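Local coordinates for mannosylglycerate hydrolase MGH1-like glycoside hydrolase domain-containing protein (Thermus thermophilus HB8, PDB 4WVA) that hydrolyses mannosylglycerate, a solute that thermophiles make under osmotic stress, to mannose and glycerate, and very likely glucosylglycerate to glucose and glycerate too, at residues H158-S162 and G163-S167; E197-K201 and E202-R206; W355-V358 and N359-A363. All coordinates share one frame; numbering follows the deposited sequence.

Interaction 1 (H158-S162 and G163-S167); sequences HPWES and GMDNS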
loop_
_atom_site.group_PDB
_atom_site.type_symbol
_atom_site.label_atom_id
_atom_site.label_comp_id
_atom_site.label_asym_id
_atom_site.label_seq_id
_atom_site.Cartn_x
_atom_site.Cartn_y
_atom_site.Cartn_z
ATOM N N HIS A 158 20.580 -3.784 21.823
ATOM C CA HIS A 158 21.320 -4.969 22.178
ATOM C C HIS A 158 20.963 -6.058 21.175
ATOM O O HIS A 158 19.778 -6.221 20.904
ATOM C CB HIS A 158 20.939 -5.406 23.598
ATOM C CG HIS A 158 21.947 -6.315 24.223
ATOM N ND1 HIS A 158 22.221 -7.563 23.718
ATOM C CD2 HIS A 158 22.783 -6.141 25.273
ATOM C CE1 HIS A 158 23.193 -8.125 24.423
ATOM N NE2 HIS A 158 23.537 -7.284 25.386
ATOM N N PRO A 159 21.949 -6.809 20.664
ATOM C CA PRO A 159 21.635 -7.905 19.730
ATOM C C PRO A 159 20.632 -8.929 20.305
ATOM O O PRO A 159 19.870 -9.549 19.548
ATOM C CB PRO A 159 23.001 -8.543 19.450
ATOM C CG PRO A 159 23.886 -8.078 20.567
ATOM C CD PRO A 159 23.405 -6.702 20.894
ATOM N N TRP A 160 20.622 -9.114 21.623
ATOM C CA TRP A 160 19.640 -9.996 22.276
ATOM C C TRP A 160 18.202 -9.601 21.946
ATOM O O TRP A 160 17.321 -10.470 21.902
ATOM C CB TRP A 160 19.808 -10.040 23.808
ATOM C CG TRP A 160 20.910 -10.972 24.287
ATOM C CD1 TRP A 160 21.319 -12.103 23.676
ATOM C CD2 TRP A 160 21.672 -10.879 25.509
ATOM N NE1 TRP A 160 22.310 -12.721 24.417
ATOM C CE2 TRP A 160 22.551 -11.978 25.537
ATOM C CE3 TRP A 160 21.710 -9.957 26.564
ATOM C CZ2 TRP A 160 23.456 -12.189 26.585
ATOM C CZ3 TRP A 160 22.624 -10.159 27.592
ATOM C CH2 TRP A 160 23.471 -11.268 27.596
ATOM N N GLU A 161 17.960 -8.306 21.720
ATOM C CA GLU A 161 16.599 -7.835 21.471
ATOM C C GLU A 161 16.031 -8.263 20.117
ATOM O O GLU A 161 14.803 -8.283 19.945
ATOM C CB GLU A 161 16.512 -6.325 21.597
ATOM C CG GLU A 161 16.895 -5.814 22.965
ATOM C CD GLU A 161 16.636 -4.342 23.121
ATOM O OE1 GLU A 161 15.950 -3.959 24.084
ATOM O OE2 GLU A 161 17.096 -3.575 22.252
ATOM N N SER A 162 16.906 -8.622 19.189
ATOM C CA SER A 162 16.500 -9.225 17.914
ATOM C C SER A 162 15.975 -10.640 18.075
ATOM O O SER A 162 15.322 -11.158 17.179
ATOM C CB SER A 162 17.661 -9.246 16.929
ATOM O OG SER A 162 18.641 -10.220 17.297
ATOM N N GLY A 163 16.287 -11.282 19.206
ATOM C CA GLY A 163 16.047 -12.710 19.356
ATOM C C GLY A 163 17.010 -13.583 18.569
ATOM O O GLY A 163 16.968 -14.813 18.693
ATOM N N MET A 164 17.901 -12.958 17.801
ATOM C CA MET A 164 18.800 -13.634 16.877
ATOM C C MET A 164 20.226 -13.239 17.254
ATOM O O MET A 164 20.955 -12.541 16.539
ATOM C CB MET A 164 18.459 -13.277 15.436
ATOM C CG MET A 164 17.017 -13.577 15.105
ATOM S SD MET A 164 16.653 -13.231 13.376
ATOM C CE MET A 164 14.895 -13.577 13.285
ATOM N N ASP A 165 20.605 -13.733 18.429
ATOM C CA ASP A 165 21.675 -13.133 19.227
ATOM C C ASP A 165 22.961 -12.863 18.458
ATOM O O ASP A 165 23.516 -11.775 18.533
ATOM C CB ASP A 165 22.029 -14.023 20.429
ATOM C CG ASP A 165 20.835 -14.459 21.255
ATOM O OD1 ASP A 165 19.671 -14.077 20.981
ATOM O OD2 ASP A 165 21.071 -15.220 22.227
ATOM N N ASN A 166 23.454 -13.867 17.739
ATOM C CA ASN A 166 24.722 -13.759 17.032
ATOM C C ASN A 166 24.573 -13.721 15.513
ATOM O O ASN A 166 25.459 -14.158 14.775
ATOM C CB ASN A 166 25.689 -14.875 17.470
ATOM C CG ASN A 166 25.308 -16.231 16.912
ATOM O OD1 ASN A 166 24.138 -16.473 16.557
ATOM N ND2 ASN A 166 26.289 -17.130 16.819
ATOM N N SER A 167 23.441 -13.207 15.032
ATOM C CA SER A 167 23.272 -13.015 13.592
ATOM C C SER A 167 24.506 -12.303 13.026
ATOM O O SER A 167 24.974 -11.354 13.647
ATOM C CB SER A 167 22.065 -12.129 13.315
ATOM O OG SER A 167 21.923 -11.926 11.914
HETATM O O HOH W 1 17.600 -13.106 22.584
HETATM O O HOH W 2 23.370 -15.375 23.721
#
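The backbone folds back at G163, whose N-H meets W160 O at 3.0 Å from well above the carbonyl plane, and its positive phi of 73°, a value that suits glycine, takes the chain out of the helically wound residues 159-162. S162 holds the next step. Its OG accepts from M164 N at 2.9 Å, closing an ST turn, and donates to P159 O at 2.7 Å in the carbonyl plane; chi1 of 72° tucks the hydroxyl between its own backbone N and carbonyl carbon, where it can serve both. W170 NE1 is a further partner of this hydroxyl. The loop lies in the (alpha/alpha)6 barrel of a GH63 hydrolase and carries D165, the likely proton donor, along with G163, whose carbonyl binds the Tris molecule in the pocket. D165 sits at the pyrrole edge of W160, its CG 3.4 Å from W160 CD1, with carboxylate and indole nearly perpendicular (78°). Water fills in the polar link: one molecule joins W160 O to D165 OD1, another takes the N-H of W160 NE1 at 2.9 Å and donates to D165 OD2, which Y349 OH also reaches. H158 accepts W160 N on ND1 at 3.1 Å, while its CE1 lies over one indole face, toward the rim.

Interaction 2 (E197-K201 and E202-R206); sequences ERPRK and EDYDR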
loop_
_atom_site.group_PDB
_atom_site.type_symbol
_atom_site.label_atom_id
_atom_site.label_comp_id
_atom_site.label_asym_id
_atom_site.label_seq_id
_atom_site.Cartn_x
_atom_site.Cartn_y
_atom_site.Cartn_z
ATOM N N GLU A 197 28.217 -24.469 18.999
ATOM C CA GLU A 197 26.846 -24.171 18.572
ATOM C C GLU A 197 26.326 -22.880 19.191
ATOM O O GLU A 197 25.168 -22.504 18.978
ATOM C CB GLU A 197 25.934 -25.345 18.954
ATOM C CG GLU A 197 26.260 -26.613 18.184
ATOM C CD GLU A 197 25.574 -27.854 18.728
ATOM O OE1 GLU A 197 24.618 -27.750 19.503
ATOM O OE2 GLU A 197 25.998 -28.965 18.335
ATOM N N ARG A 198 27.177 -22.185 19.931
ATOM C CA ARG A 198 26.810 -20.991 20.692
ATOM C C ARG A 198 27.608 -19.751 20.272
ATOM O O ARG A 198 28.623 -19.865 19.573
ATOM C CB ARG A 198 27.069 -21.258 22.177
ATOM C CG ARG A 198 26.185 -22.344 22.775
ATOM C CD ARG A 198 24.714 -21.919 22.875
ATOM N NE ARG A 198 24.534 -20.741 23.732
ATOM C CZ ARG A 198 23.370 -20.119 23.926
ATOM N NH1 ARG A 198 22.277 -20.576 23.325
ATOM N NH2 ARG A 198 23.300 -19.047 24.720
ATOM N N PRO A 199 27.156 -18.555 20.711
ATOM C CA PRO A 199 27.982 -17.370 20.470
ATOM C C PRO A 199 29.362 -17.551 21.083
ATOM O O PRO A 199 29.503 -18.252 22.084
ATOM C CB PRO A 199 27.232 -16.251 21.204
ATOM C CG PRO A 199 25.822 -16.729 21.297
ATOM C CD PRO A 199 25.942 -18.219 21.483
ATOM N N ARG A 200 30.353 -16.933 20.456
ATOM C CA ARG A 200 31.736 -17.017 20.932
ATOM C C ARG A 200 32.008 -16.112 22.118
ATOM O O ARG A 200 31.194 -15.277 22.496
ATOM C CB ARG A 200 32.675 -16.661 19.800
ATOM C CG ARG A 200 32.608 -17.629 18.649
ATOM C CD ARG A 200 33.578 -17.221 17.569
ATOM N NE ARG A 200 33.316 -17.897 16.297
ATOM C CZ ARG A 200 34.107 -18.796 15.719
ATOM N NH1 ARG A 200 35.256 -19.160 16.279
ATOM N NH2 ARG A 200 33.758 -19.324 14.549
ATOM N N LYS A 201 33.188 -16.270 22.713
ATOM C CA LYS A 201 33.588 -15.396 23.802
ATOM C C LYS A 201 33.496 -13.905 23.441
ATOM O O LYS A 201 33.067 -13.086 24.251
ATOM C CB LYS A 201 35.028 -15.720 24.226
ATOM C CG LYS A 201 35.574 -14.744 25.252
ATOM C CD LYS A 201 36.966 -15.151 25.718
ATOM C CE LYS A 201 37.466 -14.237 26.826
ATOM N NZ LYS A 201 37.615 -12.827 26.373
ATOM N N GLU A 202 33.934 -13.565 22.240
ATOM C CA GLU A 202 34.006 -12.168 21.803
ATOM C C GLU A 202 32.605 -11.575 21.692
ATOM O O GLU A 202 32.385 -10.399 21.962
ATOM C CB GLU A 202 34.718 -12.079 20.453
ATOM C CG GLU A 202 36.215 -12.400 20.494
ATOM C CD GLU A 202 36.534 -13.875 20.723
ATOM O OE1 GLU A 202 35.713 -14.759 20.370
ATOM O OE2 GLU A 202 37.617 -14.150 21.287
ATOM N N ASP A 203 31.648 -12.419 21.325
ATOM C CA ASP A 203 30.232 -12.019 21.337
ATOM C C ASP A 203 29.739 -11.746 22.751
ATOM O O ASP A 203 29.243 -10.654 23.056
ATOM C CB ASP A 203 29.352 -13.105 20.716
ATOM C CG ASP A 203 29.717 -13.408 19.300
ATOM O OD1 ASP A 203 29.661 -12.502 18.465
ATOM O OD2 ASP A 203 30.066 -14.554 19.019
ATOM N N TYR A 204 29.881 -12.728 23.641
ATOM C CA TYR A 204 29.444 -12.527 25.013
ATOM C C TYR A 204 30.119 -11.352 25.711
ATOM O O TYR A 204 29.481 -10.654 26.478
ATOM C CB TYR A 204 29.585 -13.791 25.862
ATOM C CG TYR A 204 28.298 -14.581 25.959
ATOM C CD1 TYR A 204 27.474 -14.500 27.075
ATOM C CD2 TYR A 204 27.929 -15.426 24.935
ATOM C CE1 TYR A 204 26.296 -15.242 27.143
ATOM C CE2 TYR A 204 26.760 -16.159 24.988
ATOM C CZ TYR A 204 25.957 -16.080 26.088
ATOM O OH TYR A 204 24.798 -16.836 26.121
ATOM N N ASP A 205 31.404 -11.126 25.440
ATOM C CA ASP A 205 32.089 -9.980 26.034
ATOM C C ASP A 205 31.339 -8.684 25.739
ATOM O O ASP A 205 31.124 -7.848 26.619
ATOM C CB ASP A 205 33.514 -9.870 25.489
ATOM C CG ASP A 205 34.470 -10.885 26.106
ATOM O OD1 ASP A 205 34.106 -11.562 27.095
ATOM O OD2 ASP A 205 35.600 -11.003 25.583
ATOM N N ARG A 206 30.909 -8.554 24.489
ATOM C CA ARG A 206 30.198 -7.366 24.025
ATOM C C ARG A 206 28.730 -7.353 24.478
ATOM O O ARG A 206 28.219 -6.307 24.842
ATOM C CB ARG A 206 30.389 -7.227 22.511
ATOM C CG ARG A 206 31.848 -6.914 22.170
ATOM C CD ARG A 206 32.248 -7.167 20.738
ATOM N NE ARG A 206 33.620 -6.699 20.542
ATOM C CZ ARG A 206 34.709 -7.375 20.912
ATOM N NH1 ARG A 206 34.608 -8.586 21.454
ATOM N NH2 ARG A 206 35.922 -6.834 20.732
HETATM O O HOH W 3 35.957 -12.081 29.113
#
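E202 doubles back over the start of helix 201-216, its chain bent at chi2 so that E202 OE1 comes to 3.6 Å from R200 CB. R200 is the N-cap residue, and its guanidinium leads away to a salt bridge with E345. D203 turns to the same backbone: D203 OD2 accepts R200 N at 2.8 Å through its anti lone pair. This is the N3 side-chain half of a capping box, and it ties down the N-H of the residue just before the first turn. Y204 follows with the straight helical bond, Y204 N to R200 O at 3.1 Å and 171°. Its ring rests edge-on against the proline, with P199 CB 3.8 Å from Y204 CE2, and its hydroxyl receives R198 NH2 at 3.0 Å. The oxygen lies in the guanidinium plane, but the bond is bent and the two flat groups are 46° apart. R198, a likely substrate-binding residue, is further fixed by D189 on NE and Y28 on NH1, and makes a cation-pi contact with Y349. D205 repeats the helical bond to K201 O and adds a salt bridge, K201 NZ reaching the syn lone pair of D205 OD2 at 2.8 Å. The lysine chain runs extended until chi4 of -63° turns the ammonium in; D205 OD1 bonds to Y185 OH and to a water. R206 closes the walk with NH1 on E202 O at 2.9 Å. Three acids gathered in the first helical turns probably interact favourably with the positive end of the helix dipole, while the Y204 hydroxyl at one edge of R198 is consistent with a second-shell role in orienting it.

Interaction 3 (W355-V358 and N359-A363); sequences WINV and NWMVA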
loop_
_atom_site.group_PDB
_atom_site.type_symbol
_atom_site.label_atom_id
_atom_site.label_comp_id
_atom_site.label_asym_id
_atom_site.label_seq_id
_atom_site.Cartn_x
_atom_site.Cartn_y
_atom_site.Cartn_z
ATOM N N TRP A 355 15.700 -22.634 11.919
ATOM C CA TRP A 355 14.902 -22.398 13.113
ATOM C C TRP A 355 13.431 -22.565 12.794
ATOM O O TRP A 355 12.915 -22.038 11.811
ATOM C CB TRP A 355 15.127 -20.989 13.646
ATOM C CG TRP A 355 16.497 -20.754 14.229
ATOM C CD1 TRP A 355 17.674 -20.613 13.557
ATOM C CD2 TRP A 355 16.803 -20.614 15.610
ATOM N NE1 TRP A 355 18.708 -20.403 14.448
ATOM C CE2 TRP A 355 18.197 -20.390 15.715
ATOM C CE3 TRP A 355 16.034 -20.654 16.775
ATOM C CZ2 TRP A 355 18.824 -20.190 16.936
ATOM C CZ3 TRP A 355 16.654 -20.472 17.986
ATOM C CH2 TRP A 355 18.041 -20.234 18.061
ATOM N N ILE A 356 12.726 -23.255 13.669
ATOM C CA ILE A 356 11.343 -23.589 13.381
ATOM C C ILE A 356 10.425 -22.367 13.419
ATOM O O ILE A 356 9.489 -22.266 12.606
ATOM C CB ILE A 356 10.830 -24.684 14.344
ATOM C CG1 ILE A 356 11.719 -25.931 14.284
ATOM C CG2 ILE A 356 9.399 -25.073 14.036
ATOM C CD1 ILE A 356 11.866 -26.601 12.941
ATOM N N ASN A 357 10.631 -21.467 14.378
ATOM C CA ASN A 357 9.784 -20.282 14.456
ATOM C C ASN A 357 9.879 -19.378 13.206
ATOM O O ASN A 357 8.869 -18.821 12.741
ATOM C CB ASN A 357 10.057 -19.479 15.733
ATOM C CG ASN A 357 11.413 -18.801 15.729
ATOM O OD1 ASN A 357 12.412 -19.375 15.300
ATOM N ND2 ASN A 357 11.457 -17.569 16.224
ATOM N N VAL A 358 11.092 -19.241 12.675
ATOM C CA VAL A 358 11.308 -18.442 11.468
ATOM C C VAL A 358 10.758 -19.181 10.236
ATOM O O VAL A 358 10.120 -18.557 9.374
ATOM C CB VAL A 358 12.788 -18.031 11.306
ATOM C CG1 VAL A 358 12.998 -17.278 10.001
ATOM C CG2 VAL A 358 13.203 -17.172 12.497
ATOM N N ASN A 359 10.958 -20.497 10.142
ATOM C CA ASN A 359 10.306 -21.248 9.059
ATOM C C ASN A 359 8.801 -20.989 9.064
ATOM O O ASN A 359 8.175 -20.807 8.009
ATOM C CB ASN A 359 10.513 -22.768 9.186
ATOM C CG ASN A 359 11.739 -23.284 8.448
ATOM O OD1 ASN A 359 11.708 -24.383 7.803
ATOM N ND2 ASN A 359 12.792 -22.559 8.518
ATOM N N TRP A 360 8.209 -21.026 10.263
ATOM C CA TRP A 360 6.771 -20.809 10.414
ATOM C C TRP A 360 6.339 -19.391 9.985
ATOM O O TRP A 360 5.412 -19.247 9.164
ATOM C CB TRP A 360 6.323 -21.150 11.835
ATOM C CG TRP A 360 4.861 -20.883 12.022
ATOM C CD1 TRP A 360 3.816 -21.636 11.547
ATOM C CD2 TRP A 360 4.287 -19.764 12.686
ATOM N NE1 TRP A 360 2.625 -21.042 11.889
ATOM C CE2 TRP A 360 2.885 -19.892 12.581
ATOM C CE3 TRP A 360 4.818 -18.662 13.372
ATOM C CZ2 TRP A 360 2.011 -18.960 13.129
ATOM C CZ3 TRP A 360 3.945 -17.737 13.922
ATOM C CH2 TRP A 360 2.555 -17.893 13.793
ATOM N N MET A 361 7.012 -18.352 10.489
ATOM C CA MET A 361 6.607 -16.985 10.130
ATOM C C MET A 361 6.788 -16.732 8.636
ATOM O O MET A 361 5.957 -16.083 8.001
ATOM C CB MET A 361 7.376 -15.929 10.907
ATOM C CG MET A 361 7.004 -15.866 12.370
ATOM S SD MET A 361 7.878 -14.586 13.299
ATOM C CE MET A 361 9.492 -15.316 13.477
ATOM N N VAL A 362 7.882 -17.227 8.076
ATOM C CA VAL A 362 8.165 -17.016 6.653
ATOM C C VAL A 362 7.211 -17.826 5.760
ATOM O O VAL A 362 6.777 -17.328 4.736
ATOM C CB VAL A 362 9.650 -17.278 6.337
ATOM C CG1 VAL A 362 9.931 -17.149 4.851
ATOM C CG2 VAL A 362 10.501 -16.307 7.120
ATOM N N ALA A 363 6.877 -19.056 6.157
ATOM C CA ALA A 363 5.847 -19.828 5.443
ATOM C C ALA A 363 4.498 -19.119 5.467
ATOM O O ALA A 363 3.820 -19.042 4.444
ATOM C CB ALA A 363 5.703 -21.216 6.046
#
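V358 and V362 make the close side of this helical turn: one turn apart, they run alongside each other and bring V358 CG1 to 3.9 Å from V362 CG2, and the same V362 CG2 presses to 3.2 Å from V358 O. Both valines place CG1 anti to the backbone N, which in V362 leaves CG2 beside its own backbone N and near V358 O. Beneath them the backbone runs as regular alpha-helix, beginning with N359 N to W355 O at 3.0 Å, an acceptor at the N-cap. Helix 356-368 belongs to the (alpha/alpha)6 barrel, and its side chains reach helices 33-43, 409-418 and 372-389. The looser side is the flank of N357 and M361. They lie alongside each other, yet N357 ND2 stays 4.1 Å from M361 CE, and V358 CG2 approaches that methyl only to 4.3 Å. A bend at chi3 of -75° swings M361 CE back toward N357 O, at 3.6 Å. This flank too is buried, as is every touching residue; F38 meets both N357 and M361. The two tryptophans spend their rings outside the turn. W355 stacks with W350 and Y394 beside the probable proton acceptor E393, giving its NE1 to Y349 O, whereas W360 goes edge-to-face with W418 and lies next to a bound methylpentanediol, probably from the crystallisation medium.

Followed from the N terminus, the three contacts come in series, neither nested nor crossed, and each closes only a local turn. Interaction 1 shapes the loop between helices 121-146 and 171-175; interaction 2 starts helix 201-216; interaction 3 starts helix 356-368. Interaction 1 lies between the others in space. It touches interaction 2 through W160 CZ2 and Y204 CE1, 4.2 Å apart, and interaction 3 through M164 CE and V358 CG2, 4.1 Å apart, whereas interactions 2 and 3 do not touch, their nearest atoms being about 7 Å apart. Y349 meets all three contacts around the Tris-occupied pocket, and its neighbour W350 meets interactions 1 and 3, linking the proton-donor loop to the start of helix 356-368.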